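PDB 6VC6: 6-phospho-alpha-glucosidase from Merdibacter massiliensis, which probably hydrolyses 6-phospho-alpha-glucosides such as maltose 6'-phosphate to release glucose 6-phosphate, with NAD and a divalent metal ion as cofactors. Local coordinates for residues Glu174-Ser179 and Asp257-Thr262; Asn199-Phe204 and Thr262-Tyr267. One frame throughout, in Å; residues are numbered along the deposited sequence.

Contact 1 of 2, residues Glu174-Ser179 and Asp257-Thr262; sequences ENIMRS and DFLPNT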
ATOM      1  N   GLU A 174       7.142  -4.544  -6.500  1.00 37.98           N
ATOM      2  CA  GLU A 174       8.474  -5.060  -6.197  1.00 42.57           C
ATOM      3  C   GLU A 174       8.411  -6.505  -5.718  1.00 45.85           C
ATOM      4  O   GLU A 174       9.283  -7.315  -6.059  1.00 41.82           O
ATOM      5  CB  GLU A 174       9.169  -4.184  -5.153  1.00 42.44           C
ATOM      6  CG  GLU A 174      10.515  -4.744  -4.697  1.00 49.27           C
ATOM      7  CD  GLU A 174      11.209  -3.874  -3.667  1.00 52.30           C
ATOM      8  OE1 GLU A 174      11.737  -2.808  -4.043  1.00 48.70           O
ATOM      9  OE2 GLU A 174      11.223  -4.257  -2.478  1.00 52.83           O
ATOM     10  N   ASN A 175       7.390  -6.848  -4.927  1.00 38.18           N
ATOM     11  CA  ASN A 175       7.263  -8.219  -4.442  1.00 43.49           C
ATOM     12  C   ASN A 175       7.067  -9.203  -5.587  1.00 42.88           C
ATOM     13  O   ASN A 175       7.496 -10.359  -5.493  1.00 44.81           O
ATOM     14  CB  ASN A 175       6.108  -8.321  -3.447  1.00 42.43           C
ATOM     15  CG  ASN A 175       6.489  -7.830  -2.065  1.00 46.88           C
ATOM     16  OD1 ASN A 175       7.663  -7.826  -1.697  1.00 51.47           O
ATOM     17  ND2 ASN A 175       5.494  -7.415  -1.289  1.00 41.57           N
ATOM     18  N   ILE A 176       6.427  -8.767  -6.673  1.00 41.23           N
ATOM     19  CA  ILE A 176       6.304  -9.619  -7.850  1.00 41.24           C
ATOM     20  C   ILE A 176       7.660  -9.794  -8.522  1.00 44.94           C
ATOM     21  O   ILE A 176       8.010 -10.893  -8.970  1.00 40.81           O
ATOM     22  CB  ILE A 176       5.255  -9.039  -8.816  1.00 38.31           C
ATOM     23  CG1 ILE A 176       3.849  -9.260  -8.258  1.00 47.47           C
ATOM     24  CG2 ILE A 176       5.384  -9.665 -10.197  1.00 40.29           C
ATOM     25  CD1 ILE A 176       2.813  -8.347  -8.855  1.00 47.11           C
HETATM   26  N   MSE A 177       8.445  -8.723  -8.594  1.00 41.20           N
HETATM   27  CA  MSE A 177       9.796  -8.795  -9.138  1.00 46.81           C
HETATM   28  C   MSE A 177      10.662  -9.708  -8.277  1.00 43.67           C
HETATM   29  O   MSE A 177      11.488 -10.464  -8.790  1.00 41.98           O
HETATM   30  CB  MSE A 177      10.420  -7.400  -9.230  1.00 40.62           C
HETATM   31  CG  MSE A 177       9.811  -6.511 -10.307  1.00 43.54           C
HETATM   32 SE   MSE A 177      10.055  -7.205 -12.116  1.00 53.51          SE
HETATM   33  CE  MSE A 177       8.314  -8.056 -12.360  1.00 50.85           C
ATOM     34  N   ARG A 178      10.463  -9.630  -6.959  1.00 40.66           N
ATOM     35  CA  ARG A 178      11.165 -10.533  -6.053  1.00 45.01           C
ATOM     36  C   ARG A 178      10.750 -11.979  -6.292  1.00 47.99           C
ATOM     37  O   ARG A 178      11.590 -12.887  -6.266  1.00 45.06           O
ATOM     38  CB  ARG A 178      10.898 -10.134  -4.601  1.00 40.78           C
ATOM     39  CG  ARG A 178      11.594  -8.855  -4.165  1.00 45.92           C
ATOM     40  CD  ARG A 178      11.182  -8.462  -2.755  1.00 42.87           C
ATOM     41  NE  ARG A 178      11.993  -7.366  -2.233  1.00 48.39           N
ATOM     42  CZ  ARG A 178      13.119  -7.530  -1.546  1.00 45.86           C
ATOM     43  NH1 ARG A 178      13.572  -8.750  -1.295  1.00 43.82           N
ATOM     44  NH2 ARG A 178      13.793  -6.474  -1.110  1.00 45.83           N
ATOM     45  N   SER A 179       9.457 -12.212  -6.528  1.00 41.97           N
ATOM     46  CA  SER A 179       8.991 -13.560  -6.836  1.00 43.22           C
ATOM     47  C   SER A 179       9.553 -14.044  -8.167  1.00 48.71           C
ATOM     48  O   SER A 179       9.883 -15.226  -8.315  1.00 46.92           O
ATOM     49  CB  SER A 179       7.464 -13.597  -6.853  1.00 45.42           C
ATOM     50  OG  SER A 179       6.932 -13.323  -5.569  1.00 48.74           O
ATOM     51  N   ASP A 257      -0.614 -12.378 -22.268  1.00 41.46           N
ATOM     52  CA  ASP A 257       0.197 -11.273 -22.768  1.00 43.29           C
ATOM     53  C   ASP A 257       1.131 -10.731 -21.690  1.00 44.06           C
ATOM     54  O   ASP A 257       2.355 -10.707 -21.866  1.00 39.02           O
ATOM     55  CB  ASP A 257      -0.704 -10.161 -23.311  1.00 44.25           C
ATOM     56  CG  ASP A 257      -1.284 -10.496 -24.671  1.00 52.74           C
ATOM     57  OD1 ASP A 257      -1.048 -11.622 -25.160  1.00 52.57           O
ATOM     58  OD2 ASP A 257      -1.972  -9.634 -25.255  1.00 56.58           O
ATOM     59  N   PHE A 258       0.573 -10.290 -20.565  1.00 40.86           N
ATOM     60  CA  PHE A 258       1.329  -9.556 -19.562  1.00 40.59           C
ATOM     61  C   PHE A 258       1.344 -10.300 -18.232  1.00 41.94           C
ATOM     62  O   PHE A 258       0.434 -11.073 -17.920  1.00 41.53           O
ATOM     63  CB  PHE A 258       0.747  -8.151 -19.355  1.00 39.12           C
ATOM     64  CG  PHE A 258       0.596  -7.361 -20.627  1.00 38.29           C
ATOM     65  CD1 PHE A 258       1.543  -7.454 -21.634  1.00 40.34           C
ATOM     66  CD2 PHE A 258      -0.493  -6.526 -20.812  1.00 39.95           C
ATOM     67  CE1 PHE A 258       1.406  -6.730 -22.803  1.00 38.74           C
ATOM     68  CE2 PHE A 258      -0.635  -5.798 -21.979  1.00 36.78           C
ATOM     69  CZ  PHE A 258       0.316  -5.901 -22.976  1.00 35.40           C
ATOM     70  N   LEU A 259       2.392 -10.050 -17.451  1.00 39.85           N
ATOM     71  CA  LEU A 259       2.493 -10.599 -16.105  1.00 40.16           C
ATOM     72  C   LEU A 259       1.635  -9.769 -15.156  1.00 34.91           C
ATOM     73  O   LEU A 259       1.866  -8.562 -15.026  1.00 37.82           O
ATOM     74  CB  LEU A 259       3.944 -10.606 -15.642  1.00 39.81           C
ATOM     75  CG  LEU A 259       4.230 -11.033 -14.200  1.00 38.73           C
ATOM     76  CD1 LEU A 259       4.016 -12.528 -14.025  1.00 42.45           C
ATOM     77  CD2 LEU A 259       5.645 -10.645 -13.801  1.00 41.61           C
ATOM     78  N   PRO A 260       0.651 -10.363 -14.482  1.00 37.30           N
ATOM     79  CA  PRO A 260      -0.326  -9.561 -13.738  1.00 39.37           C
ATOM     80  C   PRO A 260       0.059  -9.289 -12.293  1.00 38.96           C
ATOM     81  O   PRO A 260       0.678 -10.109 -11.612  1.00 39.88           O
ATOM     82  CB  PRO A 260      -1.583 -10.439 -13.800  1.00 41.89           C
ATOM     83  CG  PRO A 260      -1.038 -11.834 -13.777  1.00 42.54           C
ATOM     84  CD  PRO A 260       0.300 -11.795 -14.490  1.00 37.09           C
ATOM     85  N   ASN A 261      -0.313  -8.096 -11.833  1.00 37.27           N
ATOM     86  CA  ASN A 261      -0.382  -7.829 -10.404  1.00 40.57           C
ATOM     87  C   ASN A 261      -1.323  -8.840  -9.763  1.00 38.28           C
ATOM     88  O   ASN A 261      -2.403  -9.115 -10.293  1.00 36.36           O
ATOM     89  CB  ASN A 261      -0.875  -6.397 -10.171  1.00 37.22           C
ATOM     90  CG  ASN A 261      -0.758  -5.956  -8.723  1.00 37.83           C
ATOM     91  OD1 ASN A 261      -1.259  -6.618  -7.813  1.00 34.26           O
ATOM     92  ND2 ASN A 261      -0.106  -4.819  -8.506  1.00 36.04           N
ATOM     93  N   THR A 262      -0.910  -9.409  -8.626  1.00 36.12           N
ATOM     94  CA  THR A 262      -1.696 -10.480  -8.019  1.00 41.22           C
ATOM     95  C   THR A 262      -3.086 -10.018  -7.602  1.00 39.58           C
ATOM     96  O   THR A 262      -3.973 -10.858  -7.411  1.00 39.34           O
ATOM     97  CB  THR A 262      -0.968 -11.073  -6.810  1.00 37.31           C
ATOM     98  OG1 THR A 262      -0.926 -10.110  -5.750  1.00 42.36           O
ATOM     99  CG2 THR A 262       0.448 -11.482  -7.187  1.00 40.45           C
TER

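Contact 2 of 2, residues Asn199-Phe204 and Thr262-Tyr267; sequences NHYGWF and TYDGYY. With MN (manganese (II) ion), chain E; G6P (6-O-phosphono-alpha-D-glucopyranose), chain F.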
ATOM      1  N   ASN A 199      -3.057   1.365  -8.633  1.00 33.02           N
ATOM      2  CA  ASN A 199      -2.575   0.617  -7.482  1.00 40.37           C
ATOM      3  C   ASN A 199      -3.421  -0.633  -7.281  1.00 37.58           C
ATOM      4  O   ASN A 199      -4.653  -0.570  -7.290  1.00 34.83           O
ATOM      5  CB  ASN A 199      -2.606   1.482  -6.225  1.00 36.23           C
ATOM      6  CG  ASN A 199      -2.054   0.757  -5.017  1.00 40.36           C
ATOM      7  OD1 ASN A 199      -0.885   0.382  -4.991  1.00 37.96           O
ATOM      8  ND2 ASN A 199      -2.898   0.543  -4.015  1.00 34.89           N
ATOM      9  N   HIS A 200      -2.747  -1.773  -7.108  1.00 35.23           N
ATOM     10  CA  HIS A 200      -3.405  -3.070  -6.949  1.00 33.36           C
ATOM     11  C   HIS A 200      -4.283  -3.394  -8.156  1.00 35.05           C
ATOM     12  O   HIS A 200      -5.362  -3.976  -8.027  1.00 37.22           O
ATOM     13  CB  HIS A 200      -4.212  -3.131  -5.650  1.00 37.66           C
ATOM     14  CG  HIS A 200      -3.366  -3.066  -4.417  1.00 37.15           C
ATOM     15  ND1 HIS A 200      -3.877  -2.747  -3.178  1.00 37.37           N
ATOM     16  CD2 HIS A 200      -2.037  -3.252  -4.241  1.00 36.76           C
ATOM     17  CE1 HIS A 200      -2.902  -2.761  -2.287  1.00 35.97           C
ATOM     18  NE2 HIS A 200      -1.775  -3.064  -2.906  1.00 38.81           N
ATOM     19  N   TYR A 201      -3.804  -3.017  -9.342  1.00 39.16           N
ATOM     20  CA  TYR A 201      -4.526  -3.205 -10.594  1.00 34.42           C
ATOM     21  C   TYR A 201      -3.603  -2.879 -11.762  1.00 35.75           C
ATOM     22  O   TYR A 201      -3.733  -1.818 -12.381  1.00 37.05           O
ATOM     23  CB  TYR A 201      -5.775  -2.316 -10.634  1.00 34.96           C
ATOM     24  CG  TYR A 201      -6.964  -2.912 -11.361  1.00 40.22           C
ATOM     25  CD1 TYR A 201      -6.811  -3.971 -12.247  1.00 37.09           C
ATOM     26  CD2 TYR A 201      -8.244  -2.405 -11.163  1.00 38.76           C
ATOM     27  CE1 TYR A 201      -7.901  -4.510 -12.913  1.00 34.79           C
ATOM     28  CE2 TYR A 201      -9.337  -2.936 -11.823  1.00 36.16           C
ATOM     29  CZ  TYR A 201      -9.161  -3.988 -12.696  1.00 35.74           C
ATOM     30  OH  TYR A 201     -10.249  -4.519 -13.354  1.00 34.58           O
ATOM     31  N   GLY A 202      -2.661  -3.770 -12.068  1.00 37.63           N
ATOM     32  CA  GLY A 202      -1.674  -3.461 -13.086  1.00 36.38           C
ATOM     33  C   GLY A 202      -1.097  -4.701 -13.729  1.00 41.40           C
ATOM     34  O   GLY A 202      -1.390  -5.834 -13.340  1.00 34.42           O
ATOM     35  N   TRP A 203      -0.253  -4.462 -14.732  1.00 35.72           N
ATOM     36  CA  TRP A 203       0.361  -5.525 -15.512  1.00 35.15           C
ATOM     37  C   TRP A 203       1.782  -5.132 -15.882  1.00 35.76           C
ATOM     38  O   TRP A 203       2.081  -3.955 -16.104  1.00 37.25           O
ATOM     39  CB  TRP A 203      -0.433  -5.819 -16.793  1.00 36.73           C
ATOM     40  CG  TRP A 203      -1.803  -6.371 -16.554  1.00 37.87           C
ATOM     41  CD1 TRP A 203      -2.157  -7.688 -16.497  1.00 38.05           C
ATOM     42  CD2 TRP A 203      -3.006  -5.623 -16.346  1.00 42.75           C
ATOM     43  NE1 TRP A 203      -3.506  -7.805 -16.264  1.00 38.94           N
ATOM     44  CE2 TRP A 203      -4.051  -6.552 -16.168  1.00 37.13           C
ATOM     45  CE3 TRP A 203      -3.301  -4.257 -16.292  1.00 36.53           C
ATOM     46  CZ2 TRP A 203      -5.367  -6.159 -15.939  1.00 36.75           C
ATOM     47  CZ3 TRP A 203      -4.609  -3.869 -16.064  1.00 41.85           C
ATOM     48  CH2 TRP A 203      -5.626  -4.817 -15.890  1.00 30.10           C
ATOM     49  N   PHE A 204       2.656  -6.133 -15.946  1.00 32.31           N
ATOM     50  CA  PHE A 204       4.015  -5.960 -16.439  1.00 35.43           C
ATOM     51  C   PHE A 204       4.049  -6.354 -17.910  1.00 35.71           C
ATOM     52  O   PHE A 204       3.806  -7.518 -18.250  1.00 35.95           O
ATOM     53  CB  PHE A 204       5.007  -6.806 -15.638  1.00 36.78           C
ATOM     54  CG  PHE A 204       5.213  -6.333 -14.227  1.00 33.92           C
ATOM     55  CD1 PHE A 204       6.239  -5.456 -13.920  1.00 36.59           C
ATOM     56  CD2 PHE A 204       4.388  -6.776 -13.205  1.00 32.17           C
ATOM     57  CE1 PHE A 204       6.436  -5.020 -12.622  1.00 34.20           C
ATOM     58  CE2 PHE A 204       4.581  -6.346 -11.904  1.00 33.37           C
ATOM     59  CZ  PHE A 204       5.606  -5.467 -11.614  1.00 37.00           C
ATOM     60  N   THR A 262      -0.910  -9.409  -8.626  1.00 36.12           N
ATOM     61  CA  THR A 262      -1.696 -10.480  -8.019  1.00 41.22           C
ATOM     62  C   THR A 262      -3.086 -10.018  -7.602  1.00 39.58           C
ATOM     63  O   THR A 262      -3.973 -10.858  -7.411  1.00 39.34           O
ATOM     64  CB  THR A 262      -0.968 -11.073  -6.810  1.00 37.31           C
ATOM     65  OG1 THR A 262      -0.926 -10.110  -5.750  1.00 42.36           O
ATOM     66  CG2 THR A 262       0.448 -11.482  -7.187  1.00 40.45           C
ATOM     67  N   TYR A 263      -3.300  -8.710  -7.461  1.00 35.29           N
ATOM     68  CA  TYR A 263      -4.629  -8.201  -7.152  1.00 40.80           C
ATOM     69  C   TYR A 263      -5.565  -8.237  -8.352  1.00 36.95           C
ATOM     70  O   TYR A 263      -6.773  -8.037  -8.177  1.00 33.14           O
ATOM     71  CB  TYR A 263      -4.527  -6.775  -6.610  1.00 32.71           C
ATOM     72  CG  TYR A 263      -4.160  -6.718  -5.146  1.00 40.96           C
ATOM     73  CD1 TYR A 263      -5.117  -6.922  -4.161  1.00 36.66           C
ATOM     74  CD2 TYR A 263      -2.852  -6.478  -4.747  1.00 35.28           C
ATOM     75  CE1 TYR A 263      -4.785  -6.875  -2.822  1.00 36.61           C
ATOM     76  CE2 TYR A 263      -2.511  -6.430  -3.410  1.00 38.21           C
ATOM     77  CZ  TYR A 263      -3.482  -6.628  -2.452  1.00 38.14           C
ATOM     78  OH  TYR A 263      -3.151  -6.583  -1.118  1.00 37.97           O
ATOM     79  N   ASP A 264      -5.044  -8.487  -9.557  1.00 30.07           N
ATOM     80  CA  ASP A 264      -5.903  -8.625 -10.729  1.00 36.78           C
ATOM     81  C   ASP A 264      -6.851  -9.810 -10.612  1.00 37.32           C
ATOM     82  O   ASP A 264      -7.881  -9.832 -11.294  1.00 30.78           O
ATOM     83  CB  ASP A 264      -5.061  -8.780 -11.996  1.00 32.63           C
ATOM     84  CG  ASP A 264      -4.174  -7.583 -12.262  1.00 37.43           C
ATOM     85  OD1 ASP A 264      -4.138  -6.660 -11.421  1.00 35.97           O
ATOM     86  OD2 ASP A 264      -3.507  -7.570 -13.318  1.00 35.59           O
ATOM     87  N   GLY A 265      -6.523 -10.792  -9.770  1.00 32.12           N
ATOM     88  CA  GLY A 265      -7.354 -11.982  -9.674  1.00 33.54           C
ATOM     89  C   GLY A 265      -8.756 -11.686  -9.178  1.00 33.96           C
ATOM     90  O   GLY A 265      -9.720 -12.334  -9.594  1.00 36.96           O
ATOM     91  N   TYR A 266      -8.889 -10.704  -8.284  1.00 34.87           N
ATOM     92  CA  TYR A 266     -10.212 -10.330  -7.793  1.00 33.14           C
ATOM     93  C   TYR A 266     -11.081  -9.780  -8.917  1.00 37.70           C
ATOM     94  O   TYR A 266     -12.263 -10.130  -9.029  1.00 34.72           O
ATOM     95  CB  TYR A 266     -10.088  -9.301  -6.669  1.00 34.51           C
ATOM     96  CG  TYR A 266      -9.334  -9.786  -5.451  1.00 36.00           C
ATOM     97  CD1 TYR A 266      -9.844 -10.801  -4.653  1.00 38.95           C
ATOM     98  CD2 TYR A 266      -8.118  -9.217  -5.092  1.00 32.61           C
ATOM     99  CE1 TYR A 266      -9.160 -11.242  -3.536  1.00 36.12           C
ATOM    100  CE2 TYR A 266      -7.428  -9.652  -3.976  1.00 36.86           C
ATOM    101  CZ  TYR A 266      -7.953 -10.664  -3.202  1.00 40.33           C
ATOM    102  OH  TYR A 266      -7.270 -11.100  -2.091  1.00 42.26           O
ATOM    103  N   TYR A 267     -10.511  -8.925  -9.766  1.00 32.02           N
ATOM    104  CA  TYR A 267     -11.301  -8.242 -10.783  1.00 36.76           C
ATOM    105  C   TYR A 267     -11.591  -9.128 -11.987  1.00 34.26           C
ATOM    106  O   TYR A 267     -12.603  -8.925 -12.667  1.00 37.03           O
ATOM    107  CB  TYR A 267     -10.585  -6.966 -11.225  1.00 35.41           C
ATOM    108  CG  TYR A 267     -10.434  -5.956 -10.113  1.00 34.58           C
ATOM    109  CD1 TYR A 267     -11.481  -5.113  -9.768  1.00 33.97           C
ATOM    110  CD2 TYR A 267      -9.247  -5.852  -9.398  1.00 33.50           C
ATOM    111  CE1 TYR A 267     -11.352  -4.191  -8.748  1.00 36.20           C
ATOM    112  CE2 TYR A 267      -9.106  -4.931  -8.376  1.00 36.18           C
ATOM    113  CZ  TYR A 267     -10.162  -4.104  -8.055  1.00 38.92           C
ATOM    114  OH  TYR A 267     -10.030  -3.186  -7.039  1.00 39.87           O
TER
HETATM  115 MN    MN E 501      -0.131  -2.195  -1.772  1.00 39.61          MN
HETATM  116  C1  G6P F 502      -0.067  -6.463  -0.320  1.00 41.07           C
HETATM  117  C2  G6P F 502      -0.285  -4.976  -0.634  1.00 40.99           C
HETATM  118  C3  G6P F 502      -0.660  -4.128   0.568  1.00 37.01           C
HETATM  119  C4  G6P F 502      -1.646  -4.893   1.420  1.00 44.51           C
HETATM  120  C5  G6P F 502      -0.903  -6.073   2.018  1.00 39.51           C
HETATM  121  C6  G6P F 502      -1.880  -6.945   2.796  1.00 40.70           C
HETATM  122  O1  G6P F 502       1.246  -6.852  -0.748  1.00 46.74           O
HETATM  123  O2  G6P F 502       0.903  -4.440  -1.232  1.00 42.25           O
HETATM  124  O3  G6P F 502      -1.235  -2.886   0.150  1.00 41.11           O
HETATM  125  O4  G6P F 502      -2.133  -4.043   2.462  1.00 36.86           O
HETATM  126  O5  G6P F 502      -0.285  -6.910   1.034  1.00 43.75           O
HETATM  127  O6  G6P F 502      -1.161  -7.659   3.795  1.00 48.85           O
HETATM  128  P   G6P F 502      -1.943  -8.425   4.972  1.00 39.36           P
HETATM  129  O1P G6P F 502      -2.185  -7.331   5.984  1.00 38.52           O
HETATM  130  O2P G6P F 502      -3.195  -8.957   4.314  1.00 37.92           O
HETATM  131  O3P G6P F 502      -0.978  -9.502   5.406  1.00 38.09           O
HETATM  132  O   HOH W   1      -7.523  -2.155  -6.773  1.00 35.85           O

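Contact 1 of 2, residues Glu174-Ser179 and Asp257-Thr262
Ile-176 leans from helix 172-184 onto the chain at Leu-259 to Thr-262, and its two branches do different work. From CB, which points toward the other segment, the side chain divides. Ile-176 CG2 lies anti to the backbone N and meets Leu-259 CD2 at 3.7 Å. The Ile-176 and Leu-259 side chains run past each other in opposite directions, and this pair of methyls is where they touch. Ile-176 CG1, anti to the carbonyl carbon (chi1 -74°), takes the other way and comes to 4.2 Å from Thr-262 CG2. Beyond it, CD1 is carried outward by a nearly extended chi2 and rests on backbone. Ile-176 CD1 lies 3.6 Å from Asn-261 CA and 3.9 Å from Pro-260 O. The same Ile-176 CD1 is 3.9 Å from Thr-262 N. Met-177, a selenomethionine, has its CB pointing away from the other segment. Bends at chi2 and chi3 nevertheless bring Met-177 CE to 4.0 Å from Leu-259 CD2. This methyl therefore shares the leucine branch with Ile-176.

The packing across the contact is apolar, and all the residues that touch are buried. The polar ends of Thr-262 and Asn-261 are held by neighbours. Thr-262 OG1 is hydrogen-bonded to Gln-172 OE1. Asn-261 OD1 accepts a hydrogen bond from the backbone N of Tyr-263, capping the turn that leads into helix 264-268. This is helix-against-edge-strand packing: the helix that follows strand 166-169 of the large sheet lies against 259-260, an outer strand of the three-stranded antiparallel sheet of this family 4 glycosidase.

Contact 2 of 2, residues Asn199-Phe204 and Thr262-Tyr267
His-200 and Tyr-263 form part of the manganese and glucose 6-phosphate site. His-200 NE2 binds manganese at 2.2 Å, and the sugar supplies O2 and O3 to the same ion. Cys-170 is another ligand. The imidazole and phenol rings stack face to face, centroids 3.9 Å apart and planes at 23°. Their side chains lie side by side and point the same way. His-200 CB also sits over the tyrosine face in a CH-pi contact. The ring of Tyr-263 turns its edge to the sugar, with Tyr-263 OH 3.2 Å from G6P C1. With CG anti to the carbonyl carbon (chi1 -66°), the His-200 ring lies alongside that of Tyr-263, its NE2 on the metal.

A second ring pair lies farther along. Tyr-201 and Tyr-267 form an offset stack, centroids 4.0 Å apart. Here the side chains cross, and Tyr-201 OH lies 3.3 Å from Tyr-267 CB. A water joins the two halves, donating to His-200 O and hydrogen-bonding Tyr-267 OH.

Asp-264 meets Gly-202 and Trp-203. Asp-264 OD1 accepts a weak hydrogen bond from Gly-202 N at 3.3 Å, bent to 136°. Asp-264 OD2 approaches Gly-202 O at 2.7 Å, so the acid probably carries a proton. Asp-264 OD2 also lies over one face of the Trp-203 indole, toward its rim. Away from the metal, Asp-264 thus ties strand 201-209 to the segment leading into helix 264-268. A histidine and a cysteine on manganese, with the sugar hydroxyls completing part of the shell, are characteristic of the family 4 glycosidase active site.

In the fold
Both contacts are buried, and they touch through the small antiparallel sheet. Strand 259-260 of contact 1 pairs with strand 201-209 of contact 2: Leu-259 with Phe-204 and Asn-261 with Gly-202, through one probable backbone hydrogen bond each. Phe-204 also packs against Ile-176 and Met-177. Thr-262 belongs to both contacts and marks the turn where the chain leaves the strand for helix 264-268. Their chemistry follows their place. Contact 1 joins helix 172-184 to the outer strand through aliphatic side chains. Contact 2 faces the active site and uses aromatic stacks, a carboxylate, water and a metal-binding histidine.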